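Local structure of redox-sensing transcriptional repressor Rex (Thermus thermophilus, 2DT5) at residues V60-V64 and P65-R69; V86-R90 and L91-L95; A152-K155 and A156-L159; F189-G192 and L193-S197; I200-P203 and K204-E207. The protein probably represses transcription as a DNA-binding homodimer that senses the cellular NADH/NAD(+) redox balance through a bound dinucleotide. The protein carries 1 engineered substitution. All blocks are in the same frame, centred on the assembly; numbering follows the deposited sequence.

Contact 1 (V60-V64 and P65-R69); sequences VGYTV and PVLKR. With SO4 (sulfate ion), chain J.
Thr63 and Leu67 meet where strand 62-63 of the winged-helix DNA-binding region runs without a linker into helix 64-75. Thr63 O starts the helix: Leu67 N reaches it at 2.9 Å with an N-H...O angle of 168°, nearly along the C=O axis, while Val66 N adds only a weak bond to the same oxygen. One residue on, Lys68 N binds Val64 O at 2.9 Å. Although Thr63 holds the N-cap position, its side chain makes no capping bond; CG2 stands anti to the backbone N (chi1 -64° for OG1) and packs against the first turn, 3.6 Å from Val66 CG2 and 3.7 Å from Pro65 CD.

In this fold the strand pairs antiparallel with strand 28-29, and the next helix packs on helices 7-23 and 42-51. Leu67 faces that interior, touching Leu18 and Leu49. Its CD2 lies 3.8 Å from Tyr62 CD2, the methyl approaching the ring obliquely, while Tyr62 OH bonds to Ser31. Before the strand, Gly61 N, in a backbone of positive phi, donates to O2 of the sulfate at 2.9 Å; Ser31, Arg46, Tyr55 and Gly59 also bind this anion.

Contact 2 (V86-R90 and L91-L95); sequences VGMGR and LGSAL. With NAD (nicotinamide-adenine-dinucleotide), chain L.
The backbone from Gly87 to Gly92 folds tightly back, with an inverse gamma turn centred on Met88, and brings Gly92 CA to 3.4 Å from Gly87 O in a CA-H...O contact as the chain enters helix 90-96. A side chain at Gly92 would run into Gly87 O, and one at Gly89 would strike O5B of the NAD, so both positions call for glycine. Ser93 secures the first turn: its OG, at 2.8 Å, and its N, at 2.9 Å, grip Gly89 O from opposite faces of the carbonyl plane. Met88, bent at chi2 and chi3, lays SD 3.9 Å from Gly92 O.

Arg90 holds the pyrophosphate from the helix start. Its own N points almost straight at NAD O1A (177°), and NE donates to the same oxygen at 3.2 Å; the bend at chi3 (-59°) brings the guanidinium back toward the phosphates, where NH2 makes a weak bond to O1N. Leu91 N binds O2N at 2.7 Å. Arg90 NH2 also forms a salt bridge with Asp97 of the second subunit. A methionine in its place would probably leave O1A with the backbone amide alone of these two donors and that Asp97 without its mate.

This is the GxGxxG turn of a Rossmann fold: amides at a helix N-terminus and one arginine together are likely to offset the pyrophosphate charge, and the same arginine ties that site to the dimer interface.

Contact 3 (A152-K155 and A156-L159); sequences AAQK and AADL
Gln154 and Asp158, one helical turn apart, point their polar ends at each other across the surface of helix 150-163. With CG anti to the backbone N and a bend at chi2, the glutamine chain swings its amide back toward the later turn, and NE2 donates to Asp158 OD2 at 2.9 Å. The bond is fairly straight (160°) and leaves in the plane of the amide, yet it meets the oxygen on its syn side 35° out of the carboxylate plane, and the two flat groups are turned 39° against each other. NE2 has a second acceptor in Glu177 O, so the amide is held between the helix and the segment after strand 167-170.

Lys155 takes a different course, crossing Leu159 at about a right angle. Its chain, bent at chi2 and chi3, lays CE 3.4 Å from Leu159 CG, a tight approach, and NZ 3.5 Å from Leu159 CD2. NZ is still 4.5 Å from Asp158 OD1, too far for a salt bridge. The helix belongs to a beta-alpha-beta unit of the Rossmann domain, in which Ala153 packs on Ala172, Val174 and Leu176 and Ala156 on Val148, while Ala152 touches the NAD.

With NE2 bonded to OD2 and NZ held at a distance, the aspartate's charge is met directly by a neutral amide, the lysine ammonium probably adding only a diffuse electrostatic pull.

Contact 4 (F189-G192 and L193-S197); sequences FLAG and LTRLS. With NAD (nicotinamide-adenine-dinucleotide), chain L.
Gly192 and Leu193 carry most of this turn, where the loop after strand 183-186 winds into helix 192-201. Leu193 N bonds to Leu190 O at 3.1 Å, arriving well above the carbonyl plane (55° out of it), as befits a tight turn rather than a regular helical bond. Next, Gly192 O takes Leu196 N at 2.9 Å in ordinary helical fashion. The Leu193 side chain leans back beside Leu190, the two pointing the same way, with CD1 4.1 Å from Leu190 CB. A water joins the same turn: it donates to Leu190 O at 2.9 Å and also bonds to Thr194 OG1.

Arg195 folds back over the glycine. Its chain bends at chi3 (-65°), which sets one face of the guanidinium over Gly192 CA, 3.5 Å from NH2 and offset toward the group's rim. From there NE makes a salt bridge to Glu185 of the second subunit, so the arginine both lies along its own helix start and reaches the partner.

At the loop's beginning Phe189 lies in the NAD pocket by the nicotinamide amide, although the position of that amide oxygen is less certain. Leu190, Thr194 and Leu196 also pack on the second subunit, consistent with the C-terminal helix exchanged between subunits in Rex dimers.

Contact 5 (I200-P203 and K204-E207); sequences ILNP and KWRE
A first torsion of -45° sets Lys204 CG beside its backbone N, and further bends at chi2 and chi3 curl the chain past Pro203, its CG 3.6 Å from Pro203 C, and then round to Glu207. There NZ makes a salt bridge with Glu207 OE2 at 3.4 Å, the glutamate chain being extended beyond CG. Trp205, by contrast, has CG anti to the backbone N (chi1 -176°), with its CB 3.4 Å from Asn202 O.

Two beta turns in succession carry the chain away from helix 192-201. The type I turn from Asn202 to Trp205 is closed by Trp205 N donating to Asn202 O at 3.1 Å, with the donor 58° out of the carbonyl plane; the type II turn from Lys204 to Glu207 is closed by Glu207 N and Lys204 O at 3.0 Å. Replacing Lys204 with a serine would probably leave the Glu207 carboxylate without its mate and the second turn without its side-chain tie. The indole stands edge-to-face with Phe198, and NE1 bonds to Tyr51 OH of the second subunit. Arg206, whose CD lies above one face of the Trp205 ring, toward its rim, makes a cation-pi contact with that same Tyr51.

Overall arrangement
Along the chain the five contacts follow in series, with contact 1 in the N-terminal winged-helix region and contacts 2 and 3 in the Rossmann domain. Contact 1 lies about 38 Å, centre to centre, from contact 2, on opposite sides of the chain's centre, so DNA-binding and dinucleotide-binding elements are well separated. Contacts 2 and 3 are neighbours, their nearest atoms about 4 Å apart, and both border the NAD. Contact 4 joins them through that ligand, and Leu91 packs on Phe189. Contacts 4 and 5 share helix 192-201, with centres about 15 Å apart. Contacts 2, 4 and 5 all touch the second subunit, linking the cofactor site to the dimer interface.

Contact 1 (V60-V64 and P65-R69)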
# COMPACT_ATOMS: atom_id res chain seq x y z
N VAL B 60 -21.65 18.43 -17.24
CA VAL B 60 -21.78 19.28 -16.06
C VAL B 60 -20.55 19.14 -15.15
O VAL B 60 -20.31 19.98 -14.28
CB VAL B 60 -23.06 18.91 -15.26
CG1 VAL B 60 -23.22 19.84 -14.06
CG2 VAL B 60 -24.28 19.00 -16.17
N GLY B 61 -19.77 18.08 -15.36
CA GLY B 61 -18.60 17.87 -14.54
C GLY B 61 -18.98 17.67 -13.08
O GLY B 61 -20.03 17.09 -12.78
N TYR B 62 -18.15 18.16 -12.17
CA TYR B 62 -18.44 18.00 -10.75
C TYR B 62 -18.01 19.20 -9.94
O TYR B 62 -17.12 19.95 -10.34
CB TYR B 62 -17.71 16.77 -10.17
CG TYR B 62 -17.78 15.52 -11.00
CD1 TYR B 62 -16.93 15.32 -12.09
CD2 TYR B 62 -18.71 14.52 -10.71
CE1 TYR B 62 -17.00 14.17 -12.86
CE2 TYR B 62 -18.79 13.36 -11.48
CZ TYR B 62 -17.93 13.19 -12.55
OH TYR B 62 -18.03 12.05 -13.31
N THR B 63 -18.64 19.36 -8.79
CA THR B 63 -18.28 20.43 -7.89
C THR B 63 -17.41 19.72 -6.84
O THR B 63 -17.87 18.86 -6.09
CB THR B 63 -19.54 21.08 -7.27
OG1 THR B 63 -20.31 21.70 -8.32
CG2 THR B 63 -19.16 22.14 -6.25
N VAL B 64 -16.13 20.08 -6.83
CA VAL B 64 -15.14 19.51 -5.93
C VAL B 64 -15.64 19.25 -4.51
O VAL B 64 -15.64 18.11 -4.06
CB VAL B 64 -13.88 20.41 -5.90
CG1 VAL B 64 -12.90 19.94 -4.85
CG2 VAL B 64 -13.23 20.42 -7.28
N PRO B 65 -16.06 20.29 -3.79
CA PRO B 65 -16.52 20.02 -2.43
C PRO B 65 -17.75 19.12 -2.32
O PRO B 65 -17.91 18.41 -1.33
CB PRO B 65 -16.77 21.41 -1.85
CG PRO B 65 -17.10 22.24 -3.07
CD PRO B 65 -16.12 21.73 -4.10
N VAL B 66 -18.62 19.16 -3.33
CA VAL B 66 -19.83 18.34 -3.33
C VAL B 66 -19.43 16.88 -3.47
O VAL B 66 -19.75 16.04 -2.62
CB VAL B 66 -20.78 18.71 -4.49
CG1 VAL B 66 -21.92 17.67 -4.60
CG2 VAL B 66 -21.36 20.10 -4.25
N LEU B 67 -18.71 16.59 -4.55
CA LEU B 67 -18.25 15.25 -4.81
C LEU B 67 -17.41 14.70 -3.65
O LEU B 67 -17.58 13.55 -3.23
CB LEU B 67 -17.46 15.22 -6.12
CG LEU B 67 -16.95 13.84 -6.51
CD1 LEU B 67 -18.11 12.86 -6.53
CD2 LEU B 67 -16.29 13.90 -7.86
N LYS B 68 -16.52 15.51 -3.09
CA LYS B 68 -15.70 15.02 -1.99
C LYS B 68 -16.56 14.55 -0.82
O LYS B 68 -16.28 13.51 -0.21
CB LYS B 68 -14.71 16.08 -1.50
CG LYS B 68 -13.98 15.68 -0.22
CD LYS B 68 -12.98 16.74 0.23
CE LYS B 68 -13.40 17.35 1.55
NZ LYS B 68 -12.43 18.39 2.01
N ARG B 69 -17.59 15.32 -0.48
CA ARG B 69 -18.47 14.94 0.61
C ARG B 69 -19.19 13.64 0.26
O ARG B 69 -19.40 12.77 1.12
CB ARG B 69 -19.49 16.05 0.88
CG ARG B 69 -20.40 15.78 2.06
CD ARG B 69 -21.27 16.99 2.39
NE ARG B 69 -22.01 16.81 3.65
CZ ARG B 69 -22.81 17.72 4.20
NH1 ARG B 69 -23.00 18.90 3.60
NH2 ARG B 69 -23.42 17.46 5.35
S SO4 J . -18.25 15.17 -17.41
O1 SO4 J . -18.41 13.71 -17.21
O2 SO4 J . -19.54 15.82 -17.14
O3 SO4 J . -17.25 15.72 -16.48
O4 SO4 J . -17.82 15.42 -18.80

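Contact 2 (V86-R90 and L91-L95)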
# COMPACT_ATOMS: atom_id res chain seq x y z
N VAL B 86 -3.92 -4.83 18.07
CA VAL B 86 -3.68 -6.07 18.79
C VAL B 86 -2.25 -6.48 18.47
O VAL B 86 -1.93 -6.85 17.35
CB VAL B 86 -4.67 -7.18 18.35
CG1 VAL B 86 -4.23 -8.54 18.93
CG2 VAL B 86 -6.08 -6.82 18.83
N GLY B 87 -1.38 -6.40 19.47
CA GLY B 87 0.02 -6.73 19.25
C GLY B 87 0.77 -5.41 19.34
O GLY B 87 1.08 -4.79 18.33
N MET B 88 1.02 -4.98 20.57
CA MET B 88 1.71 -3.73 20.81
C MET B 88 3.23 -3.86 20.89
O MET B 88 3.85 -3.46 21.87
CB MET B 88 1.18 -3.08 22.08
CG MET B 88 -0.28 -2.62 21.96
SD MET B 88 -0.43 -1.30 20.78
CE MET B 88 0.33 0.03 21.65
N GLY B 89 3.80 -4.43 19.84
CA GLY B 89 5.24 -4.57 19.76
C GLY B 89 5.76 -3.33 19.05
O GLY B 89 5.20 -2.24 19.19
N ARG B 90 6.82 -3.50 18.27
CA ARG B 90 7.39 -2.38 17.54
C ARG B 90 6.42 -1.76 16.54
O ARG B 90 6.13 -0.56 16.62
CB ARG B 90 8.69 -2.84 16.87
CG ARG B 90 9.76 -3.19 17.92
CD ARG B 90 10.97 -3.88 17.30
NE ARG B 90 10.61 -5.11 16.60
CZ ARG B 90 11.45 -5.79 15.83
NH1 ARG B 90 12.69 -5.35 15.67
NH2 ARG B 90 11.04 -6.87 15.17
N LEU B 91 5.90 -2.54 15.60
CA LEU B 91 4.96 -2.00 14.62
C LEU B 91 3.70 -1.46 15.31
O LEU B 91 3.25 -0.35 15.03
CB LEU B 91 4.57 -3.06 13.59
CG LEU B 91 3.50 -2.64 12.56
CD1 LEU B 91 3.95 -1.38 11.83
CD2 LEU B 91 3.27 -3.79 11.55
N GLY B 92 3.16 -2.24 16.23
CA GLY B 92 1.96 -1.82 16.93
C GLY B 92 2.11 -0.49 17.66
O GLY B 92 1.19 0.34 17.63
N SER B 93 3.25 -0.28 18.31
CA SER B 93 3.49 0.95 19.06
C SER B 93 3.69 2.14 18.12
O SER B 93 3.30 3.27 18.44
CB SER B 93 4.70 0.79 19.98
OG SER B 93 4.46 -0.24 20.94
N ALA B 94 4.31 1.90 16.98
CA ALA B 94 4.53 2.94 15.98
C ALA B 94 3.14 3.39 15.49
O ALA B 94 2.87 4.59 15.38
CB ALA B 94 5.36 2.39 14.81
N LEU B 95 2.26 2.43 15.23
CA LEU B 95 0.91 2.71 14.77
C LEU B 95 0.08 3.50 15.79
O LEU B 95 -0.70 4.35 15.39
CB LEU B 95 0.18 1.41 14.43
CG LEU B 95 0.72 0.67 13.20
CD1 LEU B 95 -0.05 -0.63 12.99
CD2 LEU B 95 0.57 1.56 11.97
PA NAD L . 7.23 -7.66 17.66
O1A NAD L . 8.04 -6.45 17.98
O2A NAD L . 7.78 -9.02 17.96
O5B NAD L . 5.87 -7.44 18.39
C5B NAD L . 4.78 -8.40 18.35
C4B NAD L . 3.94 -8.13 19.57
O4B NAD L . 2.85 -9.10 19.46
C3B NAD L . 4.59 -8.46 20.97
O3B NAD L . 4.51 -7.28 21.83
C2B NAD L . 3.80 -9.64 21.52
O2B NAD L . 3.70 -9.75 22.89
C1B NAD L . 2.48 -9.42 20.78
N9A NAD L . 1.68 -10.61 20.68
C8A NAD L . 1.96 -11.95 20.37
N7A NAD L . 0.88 -12.71 20.37
C5A NAD L . -0.17 -11.93 20.69
C6A NAD L . -1.61 -12.19 20.84
N6A NAD L . -2.13 -13.39 20.68
N1A NAD L . -2.37 -11.07 21.18
C2A NAD L . -1.90 -9.82 21.36
N3A NAD L . -0.54 -9.53 21.22
C4A NAD L . 0.29 -10.61 20.89
O3 NAD L . 6.85 -7.64 16.10
PN NAD L . 6.86 -6.43 14.99
O1N NAD L . 8.23 -6.29 14.44
O2N NAD L . 6.22 -5.26 15.65
O5D NAD L . 5.93 -7.09 13.84
C5D NAD L . 4.52 -7.34 14.10
C4D NAD L . 3.90 -7.95 12.89
O4D NAD L . 4.03 -6.98 11.74
C3D NAD L . 4.62 -9.26 12.37
O3D NAD L . 3.64 -10.20 11.88
C2D NAD L . 5.46 -8.74 11.22
O2D NAD L . 5.90 -9.71 10.33
C1D NAD L . 4.48 -7.68 10.60
N1N NAD L . 5.18 -6.83 9.60
C2N NAD L . 4.36 -6.38 8.52
C3N NAD L . 4.69 -5.37 7.74
C7N NAD L . 3.80 -4.98 6.60
O7N NAD L . 4.26 -4.19 5.74
N7N NAD L . 2.58 -5.53 6.51
C4N NAD L . 5.98 -4.59 7.97
C5N NAD L . 6.30 -4.60 9.46
C6N NAD L . 6.17 -5.86 10.09

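Contact 3 (A152-K155 and A156-L159)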
# COMPACT_ATOMS: atom_id res chain seq x y z
N ALA B 152 1.33 -16.18 15.52
CA ALA B 152 0.21 -15.97 16.42
C ALA B 152 -1.01 -15.32 15.78
O ALA B 152 -2.04 -15.19 16.41
CB ALA B 152 0.66 -15.12 17.62
N ALA B 153 -0.89 -14.94 14.51
CA ALA B 153 -1.96 -14.21 13.78
C ALA B 153 -3.38 -14.83 13.74
O ALA B 153 -4.34 -14.19 14.18
CB ALA B 153 -1.50 -13.95 12.36
N GLN B 154 -3.48 -16.05 13.24
CA GLN B 154 -4.78 -16.71 13.11
C GLN B 154 -5.53 -16.79 14.43
O GLN B 154 -6.71 -16.49 14.49
CB GLN B 154 -4.60 -18.11 12.52
CG GLN B 154 -5.90 -18.87 12.31
CD GLN B 154 -6.86 -18.15 11.39
OE1 GLN B 154 -6.53 -17.91 10.23
NE2 GLN B 154 -8.07 -17.73 11.69
N LYS B 155 -4.85 -17.21 15.48
CA LYS B 155 -5.52 -17.33 16.77
C LYS B 155 -5.90 -15.96 17.32
O LYS B 155 -6.92 -15.81 18.01
CB LYS B 155 -4.64 -18.10 17.77
CG LYS B 155 -5.32 -18.30 19.12
CD LYS B 155 -6.78 -18.77 18.93
CE LYS B 155 -7.70 -18.23 20.04
NZ LYS B 155 -9.14 -18.45 19.75
N ALA B 156 -5.10 -14.94 17.02
CA ALA B 156 -5.43 -13.60 17.48
C ALA B 156 -6.71 -13.19 16.74
O ALA B 156 -7.64 -12.61 17.34
CB ALA B 156 -4.29 -12.62 17.16
N ALA B 157 -6.76 -13.49 15.45
CA ALA B 157 -7.92 -13.15 14.62
C ALA B 157 -9.16 -13.88 15.14
O ALA B 157 -10.24 -13.28 15.21
CB ALA B 157 -7.66 -13.54 13.17
N ASP B 158 -9.00 -15.15 15.52
CA ASP B 158 -10.11 -15.95 16.05
C ASP B 158 -10.67 -15.26 17.28
O ASP B 158 -11.89 -15.14 17.45
CB ASP B 158 -9.61 -17.34 16.43
CG ASP B 158 -9.21 -18.16 15.22
OD1 ASP B 158 -8.49 -19.17 15.39
OD2 ASP B 158 -9.63 -17.81 14.09
N LEU B 159 -9.77 -14.80 18.14
CA LEU B 159 -10.18 -14.09 19.35
C LEU B 159 -10.93 -12.80 19.00
O LEU B 159 -11.89 -12.43 19.68
CB LEU B 159 -8.96 -13.76 20.20
CG LEU B 159 -8.31 -14.97 20.87
CD1 LEU B 159 -7.03 -14.56 21.62
CD2 LEU B 159 -9.32 -15.61 21.83

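Contact 4 (F189-G192 and L193-S197)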
# COMPACT_ATOMS: atom_id res chain seq x y z
N PHE B 189 3.55 -3.20 3.27
CA PHE B 189 4.32 -1.97 3.26
C PHE B 189 5.44 -1.99 2.24
O PHE B 189 6.04 -0.96 1.97
CB PHE B 189 4.90 -1.69 4.65
CG PHE B 189 3.96 -0.98 5.58
CD1 PHE B 189 4.12 -1.06 6.95
CD2 PHE B 189 2.92 -0.21 5.07
CE1 PHE B 189 3.26 -0.38 7.81
CE2 PHE B 189 2.06 0.47 5.92
CZ PHE B 189 2.23 0.39 7.30
N LEU B 190 5.74 -3.15 1.69
CA LEU B 190 6.81 -3.25 0.71
C LEU B 190 6.32 -3.27 -0.74
O LEU B 190 7.12 -3.37 -1.67
CB LEU B 190 7.68 -4.49 1.00
CG LEU B 190 8.47 -4.41 2.32
CD1 LEU B 190 9.56 -5.47 2.34
CD2 LEU B 190 9.10 -3.06 2.45
N ALA B 191 5.02 -3.15 -0.94
CA ALA B 191 4.46 -3.14 -2.29
C ALA B 191 5.08 -2.05 -3.15
O ALA B 191 5.26 -2.21 -4.35
CB ALA B 191 2.95 -2.94 -2.21
N GLY B 192 5.44 -0.94 -2.51
CA GLY B 192 6.01 0.18 -3.22
C GLY B 192 7.37 -0.04 -3.84
O GLY B 192 7.72 0.67 -4.79
N LEU B 193 8.14 -0.99 -3.32
CA LEU B 193 9.47 -1.29 -3.85
C LEU B 193 9.50 -1.50 -5.36
O LEU B 193 10.39 -1.00 -6.06
CB LEU B 193 10.03 -2.52 -3.17
CG LEU B 193 10.44 -2.34 -1.72
CD1 LEU B 193 11.04 -3.61 -1.17
CD2 LEU B 193 11.45 -1.20 -1.63
N THR B 194 8.53 -2.25 -5.86
CA THR B 194 8.47 -2.57 -7.27
C THR B 194 8.06 -1.33 -8.04
O THR B 194 8.48 -1.14 -9.18
CB THR B 194 7.51 -3.76 -7.52
OG1 THR B 194 7.94 -4.86 -6.71
CG2 THR B 194 7.54 -4.21 -8.98
N ARG B 195 7.26 -0.45 -7.43
CA ARG B 195 6.92 0.77 -8.13
C ARG B 195 8.20 1.63 -8.24
O ARG B 195 8.39 2.33 -9.24
CB ARG B 195 5.80 1.54 -7.42
CG ARG B 195 4.42 0.89 -7.60
CD ARG B 195 3.28 1.85 -7.27
NE ARG B 195 3.29 2.23 -5.86
CZ ARG B 195 2.90 1.44 -4.86
NH1 ARG B 195 2.45 0.21 -5.11
NH2 ARG B 195 2.97 1.87 -3.61
N LEU B 196 9.08 1.57 -7.24
CA LEU B 196 10.32 2.36 -7.31
C LEU B 196 11.31 1.77 -8.32
O LEU B 196 11.97 2.52 -9.06
CB LEU B 196 11.02 2.45 -5.95
CG LEU B 196 10.47 3.42 -4.91
CD1 LEU B 196 11.15 3.15 -3.55
CD2 LEU B 196 10.72 4.86 -5.36
N SER B 197 11.46 0.45 -8.33
CA SER B 197 12.38 -0.15 -9.29
C SER B 197 11.88 0.23 -10.69
O SER B 197 12.66 0.63 -11.55
CB SER B 197 12.46 -1.67 -9.12
OG SER B 197 11.17 -2.24 -9.06
PA NAD L . 7.23 -7.66 17.66
O1A NAD L . 8.04 -6.45 17.98
O2A NAD L . 7.78 -9.02 17.96
O5B NAD L . 5.87 -7.44 18.39
C5B NAD L . 4.78 -8.40 18.35
C4B NAD L . 3.94 -8.13 19.57
O4B NAD L . 2.85 -9.10 19.46
C3B NAD L . 4.59 -8.46 20.97
O3B NAD L . 4.51 -7.28 21.83
C2B NAD L . 3.80 -9.64 21.52
O2B NAD L . 3.70 -9.75 22.89
C1B NAD L . 2.48 -9.42 20.78
N9A NAD L . 1.68 -10.61 20.68
C8A NAD L . 1.96 -11.95 20.37
N7A NAD L . 0.88 -12.71 20.37
C5A NAD L . -0.17 -11.93 20.69
C6A NAD L . -1.61 -12.19 20.84
N6A NAD L . -2.13 -13.39 20.68
N1A NAD L . -2.37 -11.07 21.18
C2A NAD L . -1.90 -9.82 21.36
N3A NAD L . -0.54 -9.53 21.22
C4A NAD L . 0.29 -10.61 20.89
O3 NAD L . 6.85 -7.64 16.10
PN NAD L . 6.86 -6.43 14.99
O1N NAD L . 8.23 -6.29 14.44
O2N NAD L . 6.22 -5.26 15.65
O5D NAD L . 5.93 -7.09 13.84
C5D NAD L . 4.52 -7.34 14.10
C4D NAD L . 3.90 -7.95 12.89
O4D NAD L . 4.03 -6.98 11.74
C3D NAD L . 4.62 -9.26 12.37
O3D NAD L . 3.64 -10.20 11.88
C2D NAD L . 5.46 -8.74 11.22
O2D NAD L . 5.90 -9.71 10.33
C1D NAD L . 4.48 -7.68 10.60
N1N NAD L . 5.18 -6.83 9.60
C2N NAD L . 4.36 -6.38 8.52
C3N NAD L . 4.69 -5.37 7.74
C7N NAD L . 3.80 -4.98 6.60
O7N NAD L . 4.26 -4.19 5.74
N7N NAD L . 2.58 -5.53 6.51
C4N NAD L . 5.98 -4.59 7.97
C5N NAD L . 6.30 -4.60 9.46
C6N NAD L . 6.17 -5.86 10.09
O HOH W 1 7.66 -5.44 -3.66

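Contact 5 (I200-P203 and K204-E207)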
# COMPACT_ATOMS: atom_id res chain seq x y z
N ILE B 200 12.71 3.92 -11.28
CA ILE B 200 14.14 4.15 -11.46
C ILE B 200 14.62 3.70 -12.85
O ILE B 200 15.46 4.35 -13.45
CB ILE B 200 14.97 3.43 -10.37
CG1 ILE B 200 14.63 4.00 -8.99
CG2 ILE B 200 16.46 3.62 -10.65
CD1 ILE B 200 15.14 3.17 -7.83
N LEU B 201 14.07 2.60 -13.35
CA LEU B 201 14.46 2.09 -14.66
C LEU B 201 13.69 2.75 -15.81
O LEU B 201 14.14 2.70 -16.96
CB LEU B 201 14.27 0.58 -14.74
CG LEU B 201 15.02 -0.22 -13.68
CD1 LEU B 201 14.71 -1.68 -13.88
CD2 LEU B 201 16.52 0.04 -13.77
N ASN B 202 12.55 3.36 -15.52
CA ASN B 202 11.77 4.03 -16.58
C ASN B 202 11.47 5.45 -16.11
O ASN B 202 10.31 5.85 -15.96
CB ASN B 202 10.47 3.26 -16.85
CG ASN B 202 10.73 1.81 -17.25
OD1 ASN B 202 10.90 0.92 -16.39
ND2 ASN B 202 10.78 1.56 -18.55
N PRO B 203 12.52 6.25 -15.90
CA PRO B 203 12.43 7.63 -15.43
C PRO B 203 11.51 8.59 -16.20
O PRO B 203 10.95 9.51 -15.60
CB PRO B 203 13.88 8.10 -15.46
CG PRO B 203 14.43 7.37 -16.65
CD PRO B 203 13.88 5.97 -16.41
N LYS B 204 11.37 8.38 -17.50
CA LYS B 204 10.56 9.26 -18.32
C LYS B 204 9.30 8.56 -18.85
O LYS B 204 8.71 9.00 -19.84
CB LYS B 204 11.39 9.74 -19.51
CG LYS B 204 12.81 10.18 -19.15
CD LYS B 204 12.84 11.58 -18.55
CE LYS B 204 12.45 12.63 -19.58
NZ LYS B 204 12.65 14.02 -19.08
N TRP B 205 8.90 7.49 -18.17
CA TRP B 205 7.73 6.70 -18.57
C TRP B 205 6.55 7.46 -19.17
O TRP B 205 5.92 8.27 -18.49
CB TRP B 205 7.22 5.90 -17.38
CG TRP B 205 6.09 5.01 -17.75
CD1 TRP B 205 4.82 5.00 -17.22
CD2 TRP B 205 6.11 3.98 -18.75
NE1 TRP B 205 4.06 4.02 -17.83
CE2 TRP B 205 4.83 3.38 -18.77
CE3 TRP B 205 7.10 3.50 -19.62
CZ2 TRP B 205 4.51 2.34 -19.64
CZ3 TRP B 205 6.78 2.46 -20.49
CH2 TRP B 205 5.49 1.89 -20.49
N ARG B 206 6.26 7.19 -20.44
CA ARG B 206 5.12 7.79 -21.14
C ARG B 206 5.07 9.31 -21.27
O ARG B 206 4.04 9.86 -21.66
CB ARG B 206 3.81 7.34 -20.47
CG ARG B 206 2.99 6.28 -21.21
CD ARG B 206 3.74 4.98 -21.33
NE ARG B 206 2.92 3.84 -21.74
CZ ARG B 206 1.99 3.85 -22.70
NH1 ARG B 206 1.70 4.95 -23.38
NH2 ARG B 206 1.37 2.71 -23.01
N GLU B 207 6.15 10.02 -20.94
CA GLU B 207 6.10 11.47 -21.06
C GLU B 207 5.97 11.90 -22.52
O GLU B 207 6.15 11.09 -23.43
CB GLU B 207 7.33 12.10 -20.41
CG GLU B 207 7.33 11.94 -18.89
CD GLU B 207 8.52 12.60 -18.19
OE1 GLU B 207 8.59 12.51 -16.95
OE2 GLU B 207 9.37 13.21 -18.88